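Local structure of amino acid amide racemase (Ochrobactrum anthropi, 6GIO) at residues T3-L7 with R8-A12; N116-A119 with V120-T124; L310-I313 with E314-L318. The protein is a pyridoxal-5'-phosphate-binding protein of the class-III aminotransferase family, with two copies of the chain in its assembly. All blocks are in the same frame, centred on the assembly; numbering follows the deposited sequence.

Interaction 1 (T3-L7 with R8-A12); sequences TPLSL and RERDA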
ATOM      1  N   THR C   3      27.512  -0.582  19.578  1.00 62.44           N
ATOM      2  CA  THR C   3      26.101  -1.064  19.757  1.00 59.47           C
ATOM      3  C   THR C   3      26.062  -2.472  20.370  1.00 57.20           C
ATOM      4  O   THR C   3      25.922  -3.470  19.638  1.00 54.56           O
ATOM      5  CB  THR C   3      25.294  -1.067  18.432  1.00 59.02           C
ATOM      6  OG1 THR C   3      25.864  -2.007  17.517  1.00 59.61           O
ATOM      7  CG2 THR C   3      25.265   0.323  17.786  1.00 60.87           C
ATOM      8  N   PRO C   4      26.180  -2.559  21.717  1.00 49.61           N
ATOM      9  CA  PRO C   4      25.824  -3.806  22.434  1.00 49.22           C
ATOM     10  C   PRO C   4      24.375  -4.258  22.175  1.00 47.67           C
ATOM     11  O   PRO C   4      24.123  -5.469  22.088  1.00 47.84           O
ATOM     12  CB  PRO C   4      26.019  -3.448  23.922  1.00 47.67           C
ATOM     13  CG  PRO C   4      26.063  -1.958  23.963  1.00 49.59           C
ATOM     14  CD  PRO C   4      26.626  -1.505  22.646  1.00 48.25           C
ATOM     15  N   LEU C   5      23.438  -3.306  22.059  1.00 45.02           N
ATOM     16  CA  LEU C   5      22.067  -3.634  21.627  1.00 41.81           C
ATOM     17  C   LEU C   5      22.052  -3.484  20.118  1.00 38.65           C
ATOM     18  O   LEU C   5      22.004  -2.374  19.580  1.00 38.29           O
ATOM     19  CB  LEU C   5      21.019  -2.725  22.259  1.00 44.07           C
ATOM     20  CG  LEU C   5      19.712  -3.417  22.687  1.00 47.70           C
ATOM     21  CD1 LEU C   5      18.597  -2.385  22.743  1.00 50.99           C
ATOM     22  CD2 LEU C   5      19.302  -4.601  21.831  1.00 46.91           C
ATOM     23  N   SER C   6      22.157  -4.605  19.435  1.00 31.15           N
ATOM     24  CA  SER C   6      22.270  -4.576  18.001  1.00 29.79           C
ATOM     25  C   SER C   6      20.922  -4.158  17.379  1.00 27.14           C
ATOM     26  O   SER C   6      19.873  -4.311  18.000  1.00 26.21           O
ATOM     27  CB  SER C   6      22.685  -5.956  17.514  1.00 28.08           C
ATOM     28  OG  SER C   6      21.639  -6.893  17.714  1.00 28.07           O
ATOM     29  N   LEU C   7      20.971  -3.622  16.170  1.00 26.28           N
ATOM     30  CA  LEU C   7      19.762  -3.363  15.376  1.00 27.42           C
ATOM     31  C   LEU C   7      18.957  -4.649  15.205  1.00 28.86           C
ATOM     32  O   LEU C   7      17.728  -4.641  15.341  1.00 26.93           O
ATOM     33  CB  LEU C   7      20.141  -2.811  13.999  1.00 26.43           C
ATOM     34  CG  LEU C   7      19.021  -2.418  13.025  1.00 26.08           C
ATOM     35  CD1 LEU C   7      18.021  -1.487  13.675  1.00 27.80           C
ATOM     36  CD2 LEU C   7      19.612  -1.790  11.792  1.00 25.61           C
ATOM     37  N   ARG C   8      19.643  -5.763  14.921  1.00 29.30           N
ATOM     38  CA  ARG C   8      18.965  -7.064  14.838  1.00 32.44           C
ATOM     39  C   ARG C   8      18.140  -7.399  16.095  1.00 30.23           C
ATOM     40  O   ARG C   8      16.993  -7.852  16.008  1.00 25.72           O
ATOM     41  CB  ARG C   8      19.984  -8.166  14.587  1.00 37.75           C
ATOM     42  CG  ARG C   8      19.348  -9.534  14.469  1.00 42.05           C
ATOM     43  CD  ARG C   8      20.399 -10.556  14.113  1.00 45.52           C
ATOM     44  NE  ARG C   8      19.801 -11.861  13.888  1.00 47.83           N
ATOM     45  CZ  ARG C   8      20.430 -13.019  14.049  1.00 52.20           C
ATOM     46  NH1 ARG C   8      21.691 -13.063  14.473  1.00 55.10           N
ATOM     47  NH2 ARG C   8      19.782 -14.151  13.809  1.00 58.88           N
ATOM     48  N   GLU C   9      18.725  -7.135  17.264  1.00 28.70           N
ATOM     49  CA  GLU C   9      18.083  -7.415  18.524  1.00 30.56           C
ATOM     50  C   GLU C   9      16.950  -6.433  18.788  1.00 25.79           C
ATOM     51  O   GLU C   9      15.899  -6.799  19.255  1.00 24.40           O
ATOM     52  CB  GLU C   9      19.126  -7.381  19.679  1.00 35.41           C
ATOM     53  CG  GLU C   9      20.046  -8.608  19.696  1.00 43.29           C
ATOM     54  CD  GLU C   9      21.211  -8.518  20.700  1.00 48.72           C
ATOM     55  OE1 GLU C   9      21.883  -7.445  20.828  1.00 49.64           O
ATOM     56  OE2 GLU C   9      21.458  -9.545  21.363  1.00 48.51           O
ATOM     57  N   ARG C  10      17.183  -5.167  18.502  1.00 26.09           N
ATOM     58  CA  ARG C  10      16.127  -4.187  18.626  1.00 26.21           C
ATOM     59  C   ARG C  10      14.927  -4.562  17.717  1.00 25.41           C
ATOM     60  O   ARG C  10      13.764  -4.398  18.123  1.00 24.79           O
ATOM     61  CB  ARG C  10      16.660  -2.813  18.298  1.00 24.89           C
ATOM     62  CG  ARG C  10      17.482  -2.220  19.439  1.00 26.32           C
ATOM     63  CD  ARG C  10      18.313  -1.042  18.956  1.00 26.13           C
ATOM     64  NE  ARG C  10      17.475   0.012  18.421  1.00 26.05           N
ATOM     65  CZ  ARG C  10      17.817   0.828  17.416  1.00 27.65           C
ATOM     66  NH1 ARG C  10      19.001   0.711  16.823  1.00 27.42           N
ATOM     67  NH2 ARG C  10      16.965   1.772  16.993  1.00 27.47           N
ATOM     68  N   ASP C  11      15.225  -5.079  16.530  1.00 23.10           N
ATOM     69  CA  ASP C  11      14.197  -5.488  15.562  1.00 24.45           C
ATOM     70  C   ASP C  11      13.369  -6.608  16.160  1.00 25.74           C
ATOM     71  O   ASP C  11      12.134  -6.603  16.040  1.00 24.32           O
ATOM     72  CB  ASP C  11      14.839  -5.903  14.230  1.00 24.20           C
ATOM     73  CG  ASP C  11      13.817  -6.431  13.207  1.00 25.58           C
ATOM     74  OD1 ASP C  11      13.446  -7.618  13.331  1.00 23.48           O
ATOM     75  OD2 ASP C  11      13.402  -5.677  12.284  1.00 25.20           O
ATOM     76  N   ALA C  12      14.041  -7.557  16.831  1.00 26.59           N
ATOM     77  CA  ALA C  12      13.345  -8.695  17.441  1.00 26.34           C
ATOM     78  C   ALA C  12      12.380  -8.279  18.524  1.00 26.39           C
ATOM     79  O   ALA C  12      11.332  -8.923  18.692  1.00 27.22           O
ATOM     80  CB  ALA C  12      14.331  -9.729  17.991  1.00 27.40           C
TER
HETATM   81  O   HOH W   1      21.394  -0.674  17.384  1.00 32.14           O

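Interaction 2 (N116-A119 with V120-T124); sequences NDCA and VRVLT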
ATOM      1  N   ASN C 116      -2.664  -5.612  -7.827  1.00 19.71           N
ATOM      2  CA  ASN C 116      -3.414  -6.793  -8.242  1.00 22.00           C
ATOM      3  C   ASN C 116      -4.803  -6.879  -7.567  1.00 21.90           C
ATOM      4  O   ASN C 116      -5.759  -7.428  -8.148  1.00 21.07           O
ATOM      5  CB  ASN C 116      -2.625  -8.103  -8.008  1.00 22.80           C
ATOM      6  CG  ASN C 116      -1.512  -8.313  -9.011  1.00 24.26           C
ATOM      7  OD1 ASN C 116      -0.353  -8.552  -8.628  1.00 25.46           O
ATOM      8  ND2 ASN C 116      -1.836  -8.205 -10.295  1.00 21.33           N
ATOM      9  N   ASP C 117      -4.925  -6.343  -6.362  1.00 22.48           N
ATOM     10  CA  ASP C 117      -6.232  -6.270  -5.723  1.00 24.00           C
ATOM     11  C   ASP C 117      -7.155  -5.353  -6.551  1.00 23.03           C
ATOM     12  O   ASP C 117      -8.304  -5.689  -6.840  1.00 21.67           O
ATOM     13  CB  ASP C 117      -6.093  -5.773  -4.299  1.00 26.77           C
ATOM     14  CG  ASP C 117      -7.373  -5.934  -3.510  1.00 30.42           C
ATOM     15  OD1 ASP C 117      -8.234  -6.756  -3.882  1.00 36.25           O
ATOM     16  OD2 ASP C 117      -7.533  -5.243  -2.510  1.00 34.00           O
ATOM     17  N   CYS C 118      -6.611  -4.207  -6.931  1.00 22.98           N
ATOM     18  CA  CYS C 118      -7.259  -3.294  -7.838  1.00 23.50           C
ATOM     19  C   CYS C 118      -7.679  -4.020  -9.092  1.00 23.48           C
ATOM     20  O   CYS C 118      -8.853  -3.981  -9.482  1.00 21.23           O
ATOM     21  CB  CYS C 118      -6.328  -2.113  -8.194  1.00 22.76           C
ATOM     22  SG  CYS C 118      -7.109  -1.000  -9.414  1.00 23.84           S
ATOM     23  N   ALA C 119      -6.717  -4.701  -9.725  1.00 22.43           N
ATOM     24  CA  ALA C 119      -6.977  -5.365 -10.992  1.00 21.61           C
ATOM     25  C   ALA C 119      -8.141  -6.311 -10.820  1.00 22.49           C
ATOM     26  O   ALA C 119      -9.085  -6.224 -11.590  1.00 21.06           O
ATOM     27  CB  ALA C 119      -5.736  -6.115 -11.512  1.00 21.15           C
ATOM     28  N   VAL C 120      -8.104  -7.192  -9.815  1.00 22.20           N
ATOM     29  CA  VAL C 120      -9.205  -8.155  -9.673  1.00 25.49           C
ATOM     30  C   VAL C 120     -10.560  -7.495  -9.399  1.00 26.28           C
ATOM     31  O   VAL C 120     -11.591  -7.883 -10.006  1.00 26.80           O
ATOM     32  CB  VAL C 120      -8.947  -9.306  -8.643  1.00 28.58           C
ATOM     33  CG1 VAL C 120      -8.772  -8.804  -7.218  1.00 30.87           C
ATOM     34  CG2 VAL C 120     -10.103 -10.288  -8.691  1.00 27.31           C
ATOM     35  N   ARG C 121     -10.561  -6.482  -8.540  1.00 25.06           N
ATOM     36  CA  ARG C 121     -11.819  -5.773  -8.209  1.00 25.23           C
ATOM     37  C   ARG C 121     -12.415  -5.113  -9.462  1.00 24.54           C
ATOM     38  O   ARG C 121     -13.579  -5.285  -9.711  1.00 23.73           O
ATOM     39  CB  ARG C 121     -11.546  -4.696  -7.161  1.00 25.88           C
ATOM     40  CG  ARG C 121     -11.164  -5.223  -5.788  1.00 27.95           C
ATOM     41  CD  ARG C 121     -11.337  -4.171  -4.716  1.00 29.30           C
ATOM     42  NE  ARG C 121     -12.629  -3.534  -4.743  1.00 29.24           N
ATOM     43  CZ  ARG C 121     -12.845  -2.243  -4.601  1.00 30.19           C
ATOM     44  NH1 ARG C 121     -11.960  -1.475  -3.991  1.00 30.88           N
ATOM     45  NH2 ARG C 121     -13.942  -1.721  -5.102  1.00 32.40           N
ATOM     46  N   VAL C 122     -11.597  -4.461 -10.271  1.00 22.90           N
ATOM     47  CA  VAL C 122     -12.138  -3.668 -11.375  1.00 24.13           C
ATOM     48  C   VAL C 122     -12.400  -4.522 -12.596  1.00 23.40           C
ATOM     49  O   VAL C 122     -13.306  -4.237 -13.402  1.00 22.36           O
ATOM     50  CB  VAL C 122     -11.222  -2.455 -11.702  1.00 24.64           C
ATOM     51  CG1 VAL C 122      -9.931  -2.886 -12.363  1.00 23.49           C
ATOM     52  CG2 VAL C 122     -11.969  -1.425 -12.543  1.00 25.94           C
ATOM     53  N   LEU C 123     -11.601  -5.564 -12.762  1.00 24.35           N
ATOM     54  CA  LEU C 123     -11.853  -6.492 -13.896  1.00 25.21           C
ATOM     55  C   LEU C 123     -13.205  -7.221 -13.755  1.00 23.92           C
ATOM     56  O   LEU C 123     -14.008  -7.282 -14.711  1.00 22.31           O
ATOM     57  CB  LEU C 123     -10.725  -7.479 -14.046  1.00 24.89           C
ATOM     58  CG  LEU C 123      -9.394  -6.978 -14.586  1.00 23.99           C
ATOM     59  CD1 LEU C 123      -8.300  -7.963 -14.175  1.00 23.00           C
ATOM     60  CD2 LEU C 123      -9.444  -6.837 -16.091  1.00 25.09           C
ATOM     61  N   THR C 124     -13.475  -7.737 -12.566  1.00 23.39           N
ATOM     62  CA  THR C 124     -14.738  -8.468 -12.347  1.00 25.04           C
ATOM     63  C   THR C 124     -15.915  -7.501 -12.491  1.00 25.58           C
ATOM     64  O   THR C 124     -16.884  -7.806 -13.198  1.00 25.93           O
ATOM     65  CB  THR C 124     -14.750  -9.165 -11.006  1.00 24.49           C
ATOM     66  OG1 THR C 124     -14.347  -8.239 -10.012  1.00 25.96           O
ATOM     67  CG2 THR C 124     -13.767 -10.307 -11.011  1.00 26.35           C
TER

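Interaction 3 (L310-I313 with E314-L318); sequences LNTI and ERQGL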
ATOM      1  N   LEU C 310      12.335   5.205 -14.771  1.00 24.96           N
ATOM      2  CA  LEU C 310      12.062   4.995 -16.191  1.00 24.87           C
ATOM      3  C   LEU C 310      13.014   5.806 -17.045  1.00 27.48           C
ATOM      4  O   LEU C 310      13.524   5.312 -18.043  1.00 26.30           O
ATOM      5  CB  LEU C 310      10.629   5.386 -16.529  1.00 26.05           C
ATOM      6  CG  LEU C 310       9.499   4.617 -15.863  1.00 27.04           C
ATOM      7  CD1 LEU C 310       8.193   4.964 -16.571  1.00 28.99           C
ATOM      8  CD2 LEU C 310       9.721   3.123 -15.910  1.00 27.57           C
ATOM      9  N   ASN C 311      13.294   7.051 -16.650  1.00 29.84           N
ATOM     10  CA  ASN C 311      14.129   7.896 -17.506  1.00 29.01           C
ATOM     11  C   ASN C 311      15.557   7.322 -17.593  1.00 27.01           C
ATOM     12  O   ASN C 311      16.124   7.223 -18.681  1.00 26.23           O
ATOM     13  CB  ASN C 311      14.129   9.346 -17.007  1.00 30.87           C
ATOM     14  CG  ASN C 311      14.925  10.275 -17.906  1.00 30.86           C
ATOM     15  OD1 ASN C 311      14.554  10.538 -19.048  1.00 32.86           O
ATOM     16  ND2 ASN C 311      16.028  10.747 -17.399  1.00 29.92           N
ATOM     17  N   THR C 312      16.121   6.923 -16.446  1.00 23.17           N
ATOM     18  CA  THR C 312      17.442   6.320 -16.389  1.00 22.63           C
ATOM     19  C   THR C 312      17.552   5.036 -17.192  1.00 23.13           C
ATOM     20  O   THR C 312      18.527   4.805 -17.920  1.00 24.54           O
ATOM     21  CB  THR C 312      17.789   6.015 -14.937  1.00 22.37           C
ATOM     22  OG1 THR C 312      17.697   7.225 -14.195  1.00 20.84           O
ATOM     23  CG2 THR C 312      19.139   5.455 -14.819  1.00 23.61           C
ATOM     24  N   ILE C 313      16.536   4.193 -17.079  1.00 24.08           N
ATOM     25  CA  ILE C 313      16.494   2.932 -17.821  1.00 25.61           C
ATOM     26  C   ILE C 313      16.462   3.164 -19.335  1.00 25.86           C
ATOM     27  O   ILE C 313      17.137   2.442 -20.070  1.00 25.03           O
ATOM     28  CB  ILE C 313      15.288   2.041 -17.350  1.00 25.40           C
ATOM     29  CG1 ILE C 313      15.573   1.423 -15.969  1.00 25.89           C
ATOM     30  CG2 ILE C 313      15.000   0.899 -18.309  1.00 25.16           C
ATOM     31  CD1 ILE C 313      14.300   1.009 -15.274  1.00 28.04           C
ATOM     32  N   GLU C 314      15.671   4.122 -19.814  1.00 26.93           N
ATOM     33  CA  GLU C 314      15.670   4.435 -21.253  1.00 31.91           C
ATOM     34  C   GLU C 314      16.992   5.103 -21.663  1.00 34.49           C
ATOM     35  O   GLU C 314      17.585   4.713 -22.650  1.00 33.48           O
ATOM     36  CB  GLU C 314      14.544   5.397 -21.654  1.00 36.39           C
ATOM     37  CG  GLU C 314      13.124   4.896 -21.430  1.00 41.99           C
ATOM     38  CD  GLU C 314      12.067   5.982 -21.691  1.00 47.93           C
ATOM     39  OE1 GLU C 314      11.760   6.227 -22.884  1.00 49.06           O
ATOM     40  OE2 GLU C 314      11.528   6.581 -20.715  1.00 50.46           O
ATOM     41  N   ARG C 315      17.449   6.103 -20.903  1.00 34.61           N
ATOM     42  CA  ARG C 315      18.604   6.909 -21.311  1.00 36.79           C
ATOM     43  C   ARG C 315      19.898   6.113 -21.308  1.00 38.10           C
ATOM     44  O   ARG C 315      20.687   6.195 -22.249  1.00 37.94           O
ATOM     45  CB  ARG C 315      18.755   8.162 -20.429  1.00 40.61           C
ATOM     46  CG  ARG C 315      17.856   9.328 -20.847  1.00 45.96           C
ATOM     47  CD  ARG C 315      18.004  10.540 -19.922  1.00 51.66           C
ATOM     48  NE  ARG C 315      19.291  11.226 -20.047  1.00 56.60           N
ATOM     49  CZ  ARG C 315      19.646  12.036 -21.054  1.00 61.16           C
ATOM     50  NH1 ARG C 315      18.819  12.290 -22.074  1.00 60.70           N
ATOM     51  NH2 ARG C 315      20.854  12.591 -21.047  1.00 60.81           N
ATOM     52  N   GLN C 316      20.135   5.357 -20.241  1.00 34.79           N
ATOM     53  CA  GLN C 316      21.339   4.574 -20.139  1.00 31.17           C
ATOM     54  C   GLN C 316      21.228   3.206 -20.838  1.00 31.36           C
ATOM     55  O   GLN C 316      22.127   2.409 -20.705  1.00 33.34           O
ATOM     56  CB  GLN C 316      21.714   4.399 -18.662  1.00 32.26           C
ATOM     57  CG  GLN C 316      21.903   5.713 -17.925  1.00 32.99           C
ATOM     58  CD  GLN C 316      22.550   5.556 -16.543  1.00 37.76           C
ATOM     59  OE1 GLN C 316      23.090   4.509 -16.194  1.00 37.47           O
ATOM     60  NE2 GLN C 316      22.506   6.622 -15.756  1.00 42.04           N
ATOM     61  N   GLY C 317      20.144   2.922 -21.569  1.00 29.22           N
ATOM     62  CA  GLY C 317      19.964   1.614 -22.184  1.00 30.28           C
ATOM     63  C   GLY C 317      20.127   0.416 -21.220  1.00 30.83           C
ATOM     64  O   GLY C 317      20.886  -0.520 -21.507  1.00 25.96           O
ATOM     65  N   LEU C 318      19.381   0.400 -20.111  1.00 28.21           N
ATOM     66  CA  LEU C 318      19.560  -0.663 -19.089  1.00 31.60           C
ATOM     67  C   LEU C 318      18.869  -1.993 -19.445  1.00 30.12           C
ATOM     68  O   LEU C 318      19.209  -3.035 -18.887  1.00 28.57           O
ATOM     69  CB  LEU C 318      19.147  -0.182 -17.697  1.00 29.22           C
ATOM     70  CG  LEU C 318      19.931   1.010 -17.183  1.00 30.96           C
ATOM     71  CD1 LEU C 318      19.557   1.314 -15.744  1.00 32.41           C
ATOM     72  CD2 LEU C 318      21.422   0.763 -17.311  1.00 32.33           C
TER

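Interaction 1 (T3-L7 with R8-A12)
L5 lays its two methyl branches against the first turn of helix 7-14: CD2 sits 3.5 Å from CB of E9, while CD1 meets CG of R10, so the aliphatic part of the arginine gains an apolar neighbour. The carbonyl of L5 reaches R10 as well, through a water that donates to L5 O and accepts from R10 NH1 at the edge of the guanidinium, in its plane. S6 comes next, at the N-cap. Its OG lies between the backbone N and the carbonyl carbon (chi1 68°), where it accepts from E9 N at 3.0 Å. E9 returns the favour: its OE1 takes the S6 N-H at 3.2 Å, almost straight at 172°, through the lone pair turned away from OE2. This reciprocal pair is a capping box; serine suits it because its short hydroxyl arm meets E9 N, and glutamate because its longer, extended chain carries OE1 back to S6 N. S6 O then receives R10 N at 2.9 Å, and L7 O receives D11 N at 2.8 Å, which starts the helical ladder. L7, buried, places CD1 over one face of the R10 guanidinium, 4.0 Å from NH1; that guanidinium forms salt bridges with E85 and E92 of the second subunit.

Interaction 2 (N116-A119 with V120-T124)
A119 and L123 meet one turn apart on helix 112-127, CB of A119 lying 4.1 Å from CD1 of L123, and both pack on strand 199-204 and on M262 of strand 262-265. A small alanine is consistent with the helix lying close to the sheet here, and leucine extends the same apolar face. On another side C118 and V122 form a looser pair, SG to CG1 at 4.5 Å, and each also packs on I18 of the second subunit.

The backbone bonds are regular. V120 N, R121 N, V122 N and L123 N donate to the carbonyls of N116, D117, C118 and A119, each at 2.9 Å. The last two donors come nearly in line with the C=O bond, whereas V120 N is tilted 31° from the carbonyl plane of N116. V120 puts CG1 between its own backbone N and carbonyl carbon (chi1 63°), which brings that methyl to 3.2 Å from D117 O.

D117 meets the aliphatic part of R121, OD1 lying 3.8 Å from CG, and the carboxylate and guanidinium planes are 66° apart. D117 OD1 is 5.5 Å from R121 NE, and their polar ends go elsewhere, D117 to T144 of the second subunit and R121 to F291, by a hydrogen bond to its carbonyl and a cation-pi contact with its ring.

N116 belongs to the pyridoxal-5'-phosphate pocket. The opposite charges of D117 and R121 may still attract weakly across the turn, but their specific bonds link this buried part of the helix to the second subunit and to the loop at F291.

Interaction 3 (L310-I313 with E314-L318)
A Schellman motif ends helix 300-315, and its defining bond runs from L318 N back to I313 O at 3.0 Å. The donor lies in the carbonyl plane, on a lone pair of the oxygen. G317 is the C-prime residue: its phi is positive, 52°, a conformation that glycine adopts easily, and its N makes the weaker second bond to E314 O, 3.3 Å long. The reversal brings L318 back over the last turn. There its CD1 meets CG1 of I313 at 4.0 Å, the two side chains crossing at about a right angle, and this is the apolar contact that commonly accompanies such a cap. I313 also packs on M250 and L318 on L56, so large aliphatic residues fit both places.

Three ordinary helical bonds precede the cap, ending with Q316 N to T312 O at 2.9 Å. T312 and Q316 run alongside one another, CG2 of the threonine lying 3.7 Å from NE2 of the glutamine; T312 OG1 bonds to A308 O in the preceding turn. On the exposed side N311 and R315, polar and flexible as suits that face, run side by side in the same direction. With CG anti to its backbone N (chi1 -177°), N311 touches the arginine at carbon, ND2 coming to 3.2 Å from CD; the amide and guanidinium planes are 12° apart. E314 rests its CG 3.4 Å from L310 O, while its carboxylate forms a salt bridge with R96.

Overall arrangement
From the N terminus the three contacts follow in series; none nests within or crosses another, and none closes a long loop, since in each the two segments are consecutive. Interaction 1 starts helix 7-14 near the edge of the chain, its centre about 29 Å from the chain centre, and faces the second subunit. Interaction 2 lies within helix 112-127, between that subunit and the seven-stranded mixed sheet that includes strand 199-204, with N116, at its start, in the pyridoxal-5'-phosphate pocket. Interaction 3 finishes helix 300-315, which packs on helix 85-97, and leads into helix 318-339. Interactions 2 and 3 come closest, with nearest atoms about 17 Å apart.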